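Local coordinates for ABC transporter, substrate binding protein (Aeropyrum pernix, PDB 3EAF) that probably captures a solute outside the cell and hands it to an ABC importer, and binds a magnesium ion, at residues 144-149 / 157-162; 163-168 / 378-383; 48-53 / 302-307. All coordinates share one frame; numbering follows the deposited sequence.

Contact 1. Residues 144-149 / 157-162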
loop_
_atom_site.group_PDB
_atom_site.type_symbol
_atom_site.label_atom_id
_atom_site.label_comp_id
_atom_site.label_asym_id
_atom_site.label_seq_id
_atom_site.Cartn_x
_atom_site.Cartn_y
_atom_site.Cartn_z
ATOM N N LEU A 144 13.777 16.489 -11.276
ATOM C CA LEU A 144 13.152 15.216 -10.926
ATOM C C LEU A 144 12.876 14.352 -12.156
ATOM O O LEU A 144 12.213 14.791 -13.085
ATOM C CB LEU A 144 11.848 15.468 -10.149
ATOM C CG LEU A 144 10.900 14.319 -9.771
ATOM C CD1 LEU A 144 11.564 13.319 -8.826
ATOM C CD2 LEU A 144 9.603 14.865 -9.149
ATOM N N ALA A 145 13.383 13.119 -12.139
ATOM C CA ALA A 145 13.081 12.122 -13.169
ATOM C C ALA A 145 12.068 11.119 -12.623
ATOM O O ALA A 145 12.117 10.777 -11.445
ATOM C CB ALA A 145 14.358 11.406 -13.600
ATOM N N LEU A 146 11.161 10.652 -13.478
ATOM C CA LEU A 146 10.111 9.703 -13.082
ATOM C C LEU A 146 10.316 8.361 -13.782
ATOM O O LEU A 146 10.209 8.270 -15.009
ATOM C CB LEU A 146 8.714 10.257 -13.419
ATOM C CG LEU A 146 8.347 11.668 -12.932
ATOM C CD1 LEU A 146 7.020 12.139 -13.546
ATOM C CD2 LEU A 146 8.306 11.746 -11.406
ATOM N N ALA A 147 10.623 7.328 -13.002
ATOM C CA ALA A 147 10.817 5.986 -13.545
ATOM C C ALA A 147 9.650 5.088 -13.136
ATOM O O ALA A 147 9.386 4.906 -11.954
ATOM C CB ALA A 147 12.143 5.405 -13.074
ATOM N N TYR A 148 8.945 4.545 -14.119
ATOM C CA TYR A 148 7.774 3.702 -13.857
ATOM C C TYR A 148 7.403 2.923 -15.112
ATOM O O TYR A 148 7.792 3.314 -16.220
ATOM C CB TYR A 148 6.581 4.563 -13.405
ATOM C CG TYR A 148 6.125 5.540 -14.470
ATOM C CD1 TYR A 148 5.053 5.231 -15.305
ATOM C CD2 TYR A 148 6.791 6.753 -14.671
ATOM C CE1 TYR A 148 4.642 6.110 -16.301
ATOM C CE2 TYR A 148 6.381 7.646 -15.664
ATOM C CZ TYR A 148 5.306 7.313 -16.472
ATOM O OH TYR A 148 4.883 8.178 -17.454
ATOM N N ASP A 149 6.639 1.842 -14.936
ATOM C CA ASP A 149 6.149 1.030 -16.053
ATOM C C ASP A 149 4.892 1.650 -16.662
ATOM O O ASP A 149 3.814 1.623 -16.064
ATOM C CB ASP A 149 5.882 -0.415 -15.588
ATOM C CG ASP A 149 5.667 -1.395 -16.751
ATOM O OD1 ASP A 149 5.227 -0.980 -17.849
ATOM O OD2 ASP A 149 5.944 -2.601 -16.555
ATOM N N SER A 157 -0.108 5.166 -11.531
ATOM C CA SER A 157 -1.217 5.766 -10.767
ATOM C C SER A 157 -1.016 7.218 -10.297
ATOM O O SER A 157 -1.890 8.059 -10.545
ATOM C CB SER A 157 -1.660 4.856 -9.606
ATOM O OG SER A 157 -2.801 5.391 -8.947
ATOM N N PRO A 158 0.105 7.518 -9.606
ATOM C CA PRO A 158 0.286 8.890 -9.117
ATOM C C PRO A 158 1.022 9.830 -10.092
ATOM O O PRO A 158 1.200 11.017 -9.780
ATOM C CB PRO A 158 1.147 8.681 -7.875
ATOM C CG PRO A 158 2.036 7.548 -8.253
ATOM C CD PRO A 158 1.235 6.658 -9.193
ATOM N N ILE A 159 1.442 9.313 -11.249
ATOM C CA ILE A 159 2.302 10.074 -12.173
ATOM C C ILE A 159 1.687 11.414 -12.605
ATOM O O ILE A 159 2.333 12.462 -12.504
ATOM C CB ILE A 159 2.763 9.218 -13.393
ATOM C CG1 ILE A 159 3.649 8.049 -12.939
ATOM C CG2 ILE A 159 3.488 10.077 -14.443
ATOM C CD1 ILE A 159 4.966 8.450 -12.221
ATOM N N GLY A 160 0.431 11.390 -13.039
ATOM C CA GLY A 160 -0.264 12.634 -13.401
ATOM C C GLY A 160 -0.293 13.678 -12.294
ATOM O O GLY A 160 -0.057 14.871 -12.539
ATOM N N ALA A 161 -0.595 13.235 -11.073
ATOM C CA ALA A 161 -0.659 14.127 -9.915
ATOM C C ALA A 161 0.719 14.664 -9.531
ATOM O O ALA A 161 0.843 15.819 -9.116
ATOM C CB ALA A 161 -1.320 13.425 -8.720
ATOM N N ILE A 162 1.747 13.826 -9.669
ATOM C CA ILE A 162 3.124 14.264 -9.466
ATOM C C ILE A 162 3.492 15.394 -10.434
ATOM O O ILE A 162 4.053 16.406 -10.014
ATOM C CB ILE A 162 4.139 13.108 -9.598
ATOM C CG1 ILE A 162 4.032 12.149 -8.404
ATOM C CG2 ILE A 162 5.566 13.656 -9.678
ATOM C CD1 ILE A 162 4.756 10.825 -8.628
#

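Contact 2. Residues 163-168 / 378-383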
loop_
_atom_site.group_PDB
_atom_site.type_symbol
_atom_site.label_atom_id
_atom_site.label_comp_id
_atom_site.label_asym_id
_atom_site.label_seq_id
_atom_site.Cartn_x
_atom_site.Cartn_y
_atom_site.Cartn_z
ATOM N N LYS A 163 3.172 15.221 -11.717
ATOM C CA LYS A 163 3.464 16.244 -12.733
ATOM C C LYS A 163 2.733 17.562 -12.466
ATOM O O LYS A 163 3.305 18.641 -12.641
ATOM C CB LYS A 163 3.163 15.731 -14.147
ATOM C CG LYS A 163 4.162 14.693 -14.661
ATOM C CD LYS A 163 3.690 14.064 -15.965
ATOM C CE LYS A 163 4.602 12.932 -16.381
ATOM N NZ LYS A 163 4.392 12.496 -17.790
ATOM N N LYS A 164 1.482 17.472 -12.025
ATOM C CA LYS A 164 0.680 18.664 -11.742
ATOM C C LYS A 164 1.174 19.400 -10.494
ATOM O O LYS A 164 1.277 20.628 -10.500
ATOM C CB LYS A 164 -0.809 18.309 -11.621
ATOM C CG LYS A 164 -1.749 19.515 -11.501
ATOM C CD LYS A 164 -3.196 19.109 -11.782
ATOM C CE LYS A 164 -4.174 20.262 -11.536
ATOM N NZ LYS A 164 -3.799 21.488 -12.284
ATOM N N ALA A 165 1.491 18.642 -9.445
ATOM C CA ALA A 165 1.932 19.205 -8.167
ATOM C C ALA A 165 3.385 19.670 -8.180
ATOM O O ALA A 165 3.755 20.560 -7.412
ATOM C CB ALA A 165 1.730 18.190 -7.049
ATOM N N ALA A 166 4.199 19.064 -9.044
ATOM C CA ALA A 166 5.651 19.268 -9.030
ATOM C C ALA A 166 6.121 20.740 -9.038
ATOM O O ALA A 166 6.958 21.105 -8.211
ATOM C CB ALA A 166 6.339 18.460 -10.149
ATOM N N PRO A 167 5.587 21.584 -9.958
ATOM C CA PRO A 167 6.009 22.988 -9.958
ATOM C C PRO A 167 5.820 23.665 -8.604
ATOM O O PRO A 167 6.738 24.337 -8.130
ATOM C CB PRO A 167 5.101 23.626 -11.017
ATOM C CG PRO A 167 4.782 22.496 -11.949
ATOM C CD PRO A 167 4.614 21.318 -11.040
ATOM N N SER A 168 4.664 23.460 -7.972
ATOM C CA SER A 168 4.361 24.094 -6.686
ATOM C C SER A 168 5.220 23.551 -5.542
ATOM O O SER A 168 5.286 24.151 -4.464
ATOM C CB SER A 168 2.865 23.995 -6.358
ATOM O OG SER A 168 2.484 22.679 -5.978
ATOM N N ALA A 378 -5.040 13.873 -4.525
ATOM C CA ALA A 378 -6.075 12.872 -4.755
ATOM C C ALA A 378 -6.972 13.250 -5.922
ATOM O O ALA A 378 -7.115 12.480 -6.872
ATOM C CB ALA A 378 -6.903 12.670 -3.496
ATOM N N ARG A 379 -7.568 14.440 -5.852
ATOM C CA ARG A 379 -8.498 14.865 -6.892
ATOM C C ARG A 379 -7.842 15.074 -8.260
ATOM O O ARG A 379 -8.503 14.895 -9.280
ATOM C CB ARG A 379 -9.321 16.073 -6.444
ATOM C CG ARG A 379 -10.345 15.689 -5.378
ATOM C CD ARG A 379 -11.337 16.804 -5.081
ATOM N NE ARG A 379 -12.233 16.438 -3.985
ATOM C CZ ARG A 379 -11.927 16.544 -2.696
ATOM N NH1 ARG A 379 -10.741 17.007 -2.319
ATOM N NH2 ARG A 379 -12.814 16.177 -1.779
ATOM N N TYR A 380 -6.547 15.399 -8.279
ATOM C CA TYR A 380 -5.795 15.484 -9.540
ATOM C C TYR A 380 -5.890 14.164 -10.290
ATOM O O TYR A 380 -6.150 14.141 -11.494
ATOM C CB TYR A 380 -4.314 15.816 -9.310
ATOM C CG TYR A 380 -4.014 17.173 -8.695
ATOM C CD1 TYR A 380 -4.977 18.185 -8.644
ATOM C CD2 TYR A 380 -2.745 17.452 -8.193
ATOM C CE1 TYR A 380 -4.688 19.433 -8.075
ATOM C CE2 TYR A 380 -2.448 18.687 -7.636
ATOM C CZ TYR A 380 -3.422 19.673 -7.583
ATOM O OH TYR A 380 -3.116 20.901 -7.031
ATOM N N THR A 381 -5.688 13.066 -9.564
ATOM C CA THR A 381 -5.706 11.735 -10.151
ATOM C C THR A 381 -7.129 11.311 -10.530
ATOM O O THR A 381 -7.340 10.732 -11.597
ATOM C CB THR A 381 -5.045 10.701 -9.211
ATOM O OG1 THR A 381 -3.714 11.131 -8.904
ATOM C CG2 THR A 381 -4.985 9.319 -9.865
ATOM N N ILE A 382 -8.092 11.615 -9.659
ATOM C CA ILE A 382 -9.503 11.281 -9.895
ATOM C C ILE A 382 -10.022 11.945 -11.176
ATOM O O ILE A 382 -10.715 11.308 -11.978
ATOM C CB ILE A 382 -10.389 11.656 -8.678
ATOM C CG1 ILE A 382 -10.014 10.796 -7.461
ATOM C CG2 ILE A 382 -11.866 11.491 -9.010
ATOM C CD1 ILE A 382 -10.332 11.430 -6.119
ATOM N N GLU A 383 -9.654 13.212 -11.371
ATOM C CA GLU A 383 -10.086 13.991 -12.533
ATOM C C GLU A 383 -9.370 13.627 -13.851
ATOM O O GLU A 383 -9.755 14.114 -14.920
ATOM C CB GLU A 383 -9.995 15.496 -12.228
ATOM C CG GLU A 383 -11.059 15.977 -11.221
ATOM C CD GLU A 383 -10.759 17.336 -10.589
ATOM O OE1 GLU A 383 -9.836 18.050 -11.057
ATOM O OE2 GLU A 383 -11.461 17.694 -9.608
#

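Contact 3. Residues 48-53 / 302-307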
loop_
_atom_site.group_PDB
_atom_site.type_symbol
_atom_site.label_atom_id
_atom_site.label_comp_id
_atom_site.label_asym_id
_atom_site.label_seq_id
_atom_site.Cartn_x
_atom_site.Cartn_y
_atom_site.Cartn_z
ATOM N N VAL A 48 -18.355 -13.386 16.064
ATOM C CA VAL A 48 -18.221 -13.532 14.622
ATOM C C VAL A 48 -16.974 -14.350 14.308
ATOM O O VAL A 48 -15.884 -14.088 14.835
ATOM C CB VAL A 48 -18.184 -12.160 13.895
ATOM C CG1 VAL A 48 -18.074 -12.346 12.372
ATOM C CG2 VAL A 48 -19.430 -11.357 14.226
ATOM N N ASN A 49 -17.170 -15.368 13.480
ATOM C CA ASN A 49 -16.087 -16.152 12.915
ATOM C C ASN A 49 -15.921 -15.777 11.456
ATOM O O ASN A 49 -16.905 -15.683 10.715
ATOM C CB ASN A 49 -16.387 -17.648 13.032
ATOM C CG ASN A 49 -16.705 -18.063 14.452
ATOM O OD1 ASN A 49 -17.846 -18.391 14.772
ATOM N ND2 ASN A 49 -15.707 -18.004 15.323
ATOM N N ILE A 50 -14.678 -15.552 11.046
ATOM C CA ILE A 50 -14.402 -15.255 9.648
ATOM C C ILE A 50 -13.869 -16.494 8.952
ATOM O O ILE A 50 -12.787 -17.006 9.294
ATOM C CB ILE A 50 -13.428 -14.062 9.464
ATOM C CG1 ILE A 50 -14.024 -12.782 10.079
ATOM C CG2 ILE A 50 -13.125 -13.859 7.984
ATOM C CD1 ILE A 50 -13.185 -11.539 9.881
ATOM N N ASN A 51 -14.649 -16.982 7.993
ATOM C CA ASN A 51 -14.189 -18.010 7.083
ATOM C C ASN A 51 -13.597 -17.288 5.885
ATOM O O ASN A 51 -14.331 -16.742 5.058
ATOM C CB ASN A 51 -15.346 -18.935 6.663
ATOM C CG ASN A 51 -14.928 -19.972 5.621
ATOM O OD1 ASN A 51 -13.839 -20.552 5.695
ATOM N ND2 ASN A 51 -15.793 -20.203 4.642
ATOM N N TYR A 52 -12.273 -17.248 5.809
ATOM C CA TYR A 52 -11.618 -16.563 4.695
ATOM C C TYR A 52 -11.183 -17.548 3.620
ATOM O O TYR A 52 -10.769 -18.672 3.925
ATOM C CB TYR A 52 -10.452 -15.689 5.164
ATOM C CG TYR A 52 -9.196 -16.427 5.585
ATOM C CD1 TYR A 52 -8.166 -16.670 4.674
ATOM C CD2 TYR A 52 -9.024 -16.855 6.900
ATOM C CE1 TYR A 52 -6.999 -17.343 5.061
ATOM C CE2 TYR A 52 -7.866 -17.528 7.299
ATOM C CZ TYR A 52 -6.856 -17.764 6.375
ATOM O OH TYR A 52 -5.702 -18.417 6.767
ATOM N N ILE A 53 -11.290 -17.112 2.369
ATOM C CA ILE A 53 -10.979 -17.955 1.224
ATOM C C ILE A 53 -9.806 -17.326 0.456
ATOM O O ILE A 53 -9.963 -16.311 -0.227
ATOM C CB ILE A 53 -12.236 -18.160 0.308
ATOM C CG1 ILE A 53 -13.402 -18.797 1.082
ATOM C CG2 ILE A 53 -11.907 -19.019 -0.903
ATOM C CD1 ILE A 53 -14.450 -17.801 1.569
ATOM N N LYS A 302 -12.433 -4.065 12.872
ATOM C CA LYS A 302 -12.958 -2.865 13.525
ATOM C C LYS A 302 -14.345 -2.496 12.989
ATOM O O LYS A 302 -15.218 -2.090 13.760
ATOM C CB LYS A 302 -11.962 -1.698 13.415
ATOM C CG LYS A 302 -10.632 -1.939 14.152
ATOM C CD LYS A 302 -10.561 -1.266 15.527
ATOM C CE LYS A 302 -9.179 -1.430 16.131
ATOM N NZ LYS A 302 -8.918 -0.551 17.297
ATOM N N ALA A 303 -14.552 -2.666 11.681
ATOM C CA ALA A 303 -15.870 -2.447 11.071
ATOM C C ALA A 303 -16.925 -3.392 11.668
ATOM O O ALA A 303 -18.005 -2.957 12.045
ATOM C CB ALA A 303 -15.801 -2.609 9.551
ATOM N N ILE A 304 -16.591 -4.679 11.759
ATOM C CA ILE A 304 -17.473 -5.693 12.355
ATOM C C ILE A 304 -17.812 -5.382 13.818
ATOM O O ILE A 304 -18.961 -5.528 14.240
ATOM C CB ILE A 304 -16.870 -7.122 12.242
ATOM C CG1 ILE A 304 -16.699 -7.506 10.770
ATOM C CG2 ILE A 304 -17.749 -8.150 12.985
ATOM C CD1 ILE A 304 -15.770 -8.664 10.547
ATOM N N GLU A 305 -16.810 -4.947 14.575
ATOM C CA GLU A 305 -16.999 -4.555 15.973
ATOM C C GLU A 305 -17.872 -3.309 16.131
ATOM O O GLU A 305 -18.311 -2.996 17.239
ATOM C CB GLU A 305 -15.649 -4.341 16.656
ATOM C CG GLU A 305 -14.842 -5.610 16.832
ATOM C CD GLU A 305 -13.418 -5.362 17.287
ATOM O OE1 GLU A 305 -12.877 -4.251 17.051
ATOM O OE2 GLU A 305 -12.824 -6.296 17.871
ATOM N N SER A 306 -18.119 -2.617 15.015
ATOM C CA SER A 306 -18.904 -1.381 14.975
ATOM C C SER A 306 -20.354 -1.586 14.532
ATOM O O SER A 306 -21.132 -0.625 14.512
ATOM C CB SER A 306 -18.240 -0.365 14.036
ATOM O OG SER A 306 -16.907 -0.100 14.428
ATOM N N VAL A 307 -20.716 -2.815 14.160
ATOM C CA VAL A 307 -22.089 -3.110 13.729
ATOM C C VAL A 307 -22.819 -4.057 14.684
ATOM O O VAL A 307 -22.190 -4.769 15.475
ATOM C CB VAL A 307 -22.167 -3.660 12.270
ATOM C CG1 VAL A 307 -21.566 -2.671 11.289
ATOM C CG2 VAL A 307 -21.499 -5.024 12.137
#

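Contact 1. Residues 144-149 / 157-162
The hydroxyl of Tyr148 is hydrogen-bonded to OD2 of Asp176, on the neighbouring strand 171-178, while the same OH atom rests 3.8 Å from CG2 of Ile159. That bond ties down the far end of a ring whose main work here is apolar. Ile159 comes in over the face: its CG1 stands 3.6 Å from the centroid of the Tyr148 ring and only 4° off the normal, a nearly centred CH-pi contact, and CD1 reaches beyond it to the rim, 3.5 Å from Tyr148 CD2. CG2, the other branch, lies near the phenolic end, close to CZ and OH, so the isoleucine spans the ring from CD2 to the hydroxyl. The tyrosine can offer this face because CG sits between the backbone N and the carbonyl carbon (chi1 63°), a position with neighbours on both flanks.

The arrangement is a beta-alpha-beta crossover of a Rossmann-like lobe: strand 142-148 runs on, by way of the short helix 153-156, to helix 159-165, and the chain then returns as the parallel strand 171-178 next door. Two residues back along the strand, Leu146 divides its methyls between two isoleucines one turn apart on the helix. CD2 meets CG2 of Ile162 at 3.8 Å and CD1 meets CG2 of Ile159 at 4.2 Å, the side chains sliding past each other in opposite directions. Leu144 adds a looser touch, its CD2 being 4.2 Å from Ile162 CG2. Trp204 of strand 202-205 packs against both isoleucines, and Leu132 of helix 124-139 also lies on Ile162.

Contact 2. Residues 163-168 / 378-383
Lys164 lies across the ring of Tyr380, joining helix 159-165 of the crossover to helix 377-382, the last helix of the chain. Both helices belong to the same Rossmann-like lobe, and at Lys164 and Tyr380 their backbones come to 7.5 Å between CA atoms.

Contacts over the ring face dominate. The lysine chain crosses the tyrosine at about a right angle, and its CD stands 3.7 Å from the centroid of the Tyr380 ring, 13° off the normal, in a CH-pi contact. CE lies over the CD1-CE1 bond, 3.6 Å from CE1 of Tyr380, whereas CG lies above the other flank at 4.0 Å from CE2. Lys164 holds CG opposite its backbone N and stays extended until chi4 (54°), where a bend lifts NZ away from the ring while the methylenes remain lying on it.

The charge therefore contributes little: Lys164 NZ is 5.2 Å from the Tyr380 centroid, a long cation-pi approach that can be at most weakly attractive. It is the hydrocarbon part of the lysine that does the covering.

Apolar contacts finish the interface. Ala165 approaches the ring near its plane, with CB 4.2 Å from CE2 of Tyr380, and Ala161, one turn earlier, packs against the same tyrosine. A serine in place of Tyr380 would probably leave the lysine methylenes without a surface to lie on, free to swing, and open a gap beside Ala165.

The two segments are not joined by hydrogen bonds. Farther along the chain from Lys164, Ser168 OG donates to the carbonyl O of Ala165 over 2.9 Å, meeting the C=O at 136°.

Contact 3. Residues 48-53 / 302-307
Strand 47-56 and helix 288-304 come closest at Val48 and Ile304, whose CA atoms are 8.2 Å apart, and a type I beta turn runs from Ile304 to Val307. Ile304 alone carries the helix side of the contact, and it spends its two branches on two different strand residues. CG2, the short branch, presses on the valine, 3.8 Å from Val48 CG2 and 4.1 Å from Val48 CB. The longer arm reaches along the strand until its CD1 meets CD1 of Ile50 at 3.9 Å, methyl to methyl. Extension makes this second touch possible: chi2 is 163° in Ile304 and -177° in Ile50, so each CD1 is carried well out from its own backbone. In both pairs the side chains meet at a slant.

Behind the contact the turn is closed by its own bond, from Val307 N to O of Ile304 at 3.2 Å. Ser306 OG also ties back to the carbonyl O of Lys302 over 2.7 Å, with the donor tilted 28° from the carbonyl plane. Ile5, on the adjacent parallel strand 3-11, touches both Val48 and Ile304, while Leu320 of helix 317-326 packs on Ile304 as well. Ile50 meets Phe32 of helix 18-38. The result is an aliphatic contact between helix and sheet, built between parts of the chain some 250 residues apart: a helix packed on a largely parallel sheet, as in the Rossmann-like alpha/beta lobes of periplasmic binding proteins.

Contacts 1 and 2 adjoin in one lobe, their centres 11 Å apart, and share helix 159-165: contact 1 uses its sheet-facing side, contact 2 the side toward the last helix. They also touch directly, where Ala161 packs on Thr381 and where CD1 of Leu146 meets the Lys163 side chain. Contact 3 belongs to the other lobe, with its centre about 37 Å from that of contact 1. Contacts 1 and 3 are buried helix-on-sheet packing, but contact 1 adds an aromatic face while contact 3 is aliphatic throughout. Contact 2, helix on helix, is partly buried and enlists an exposed lysine. None lies at the magnesium site.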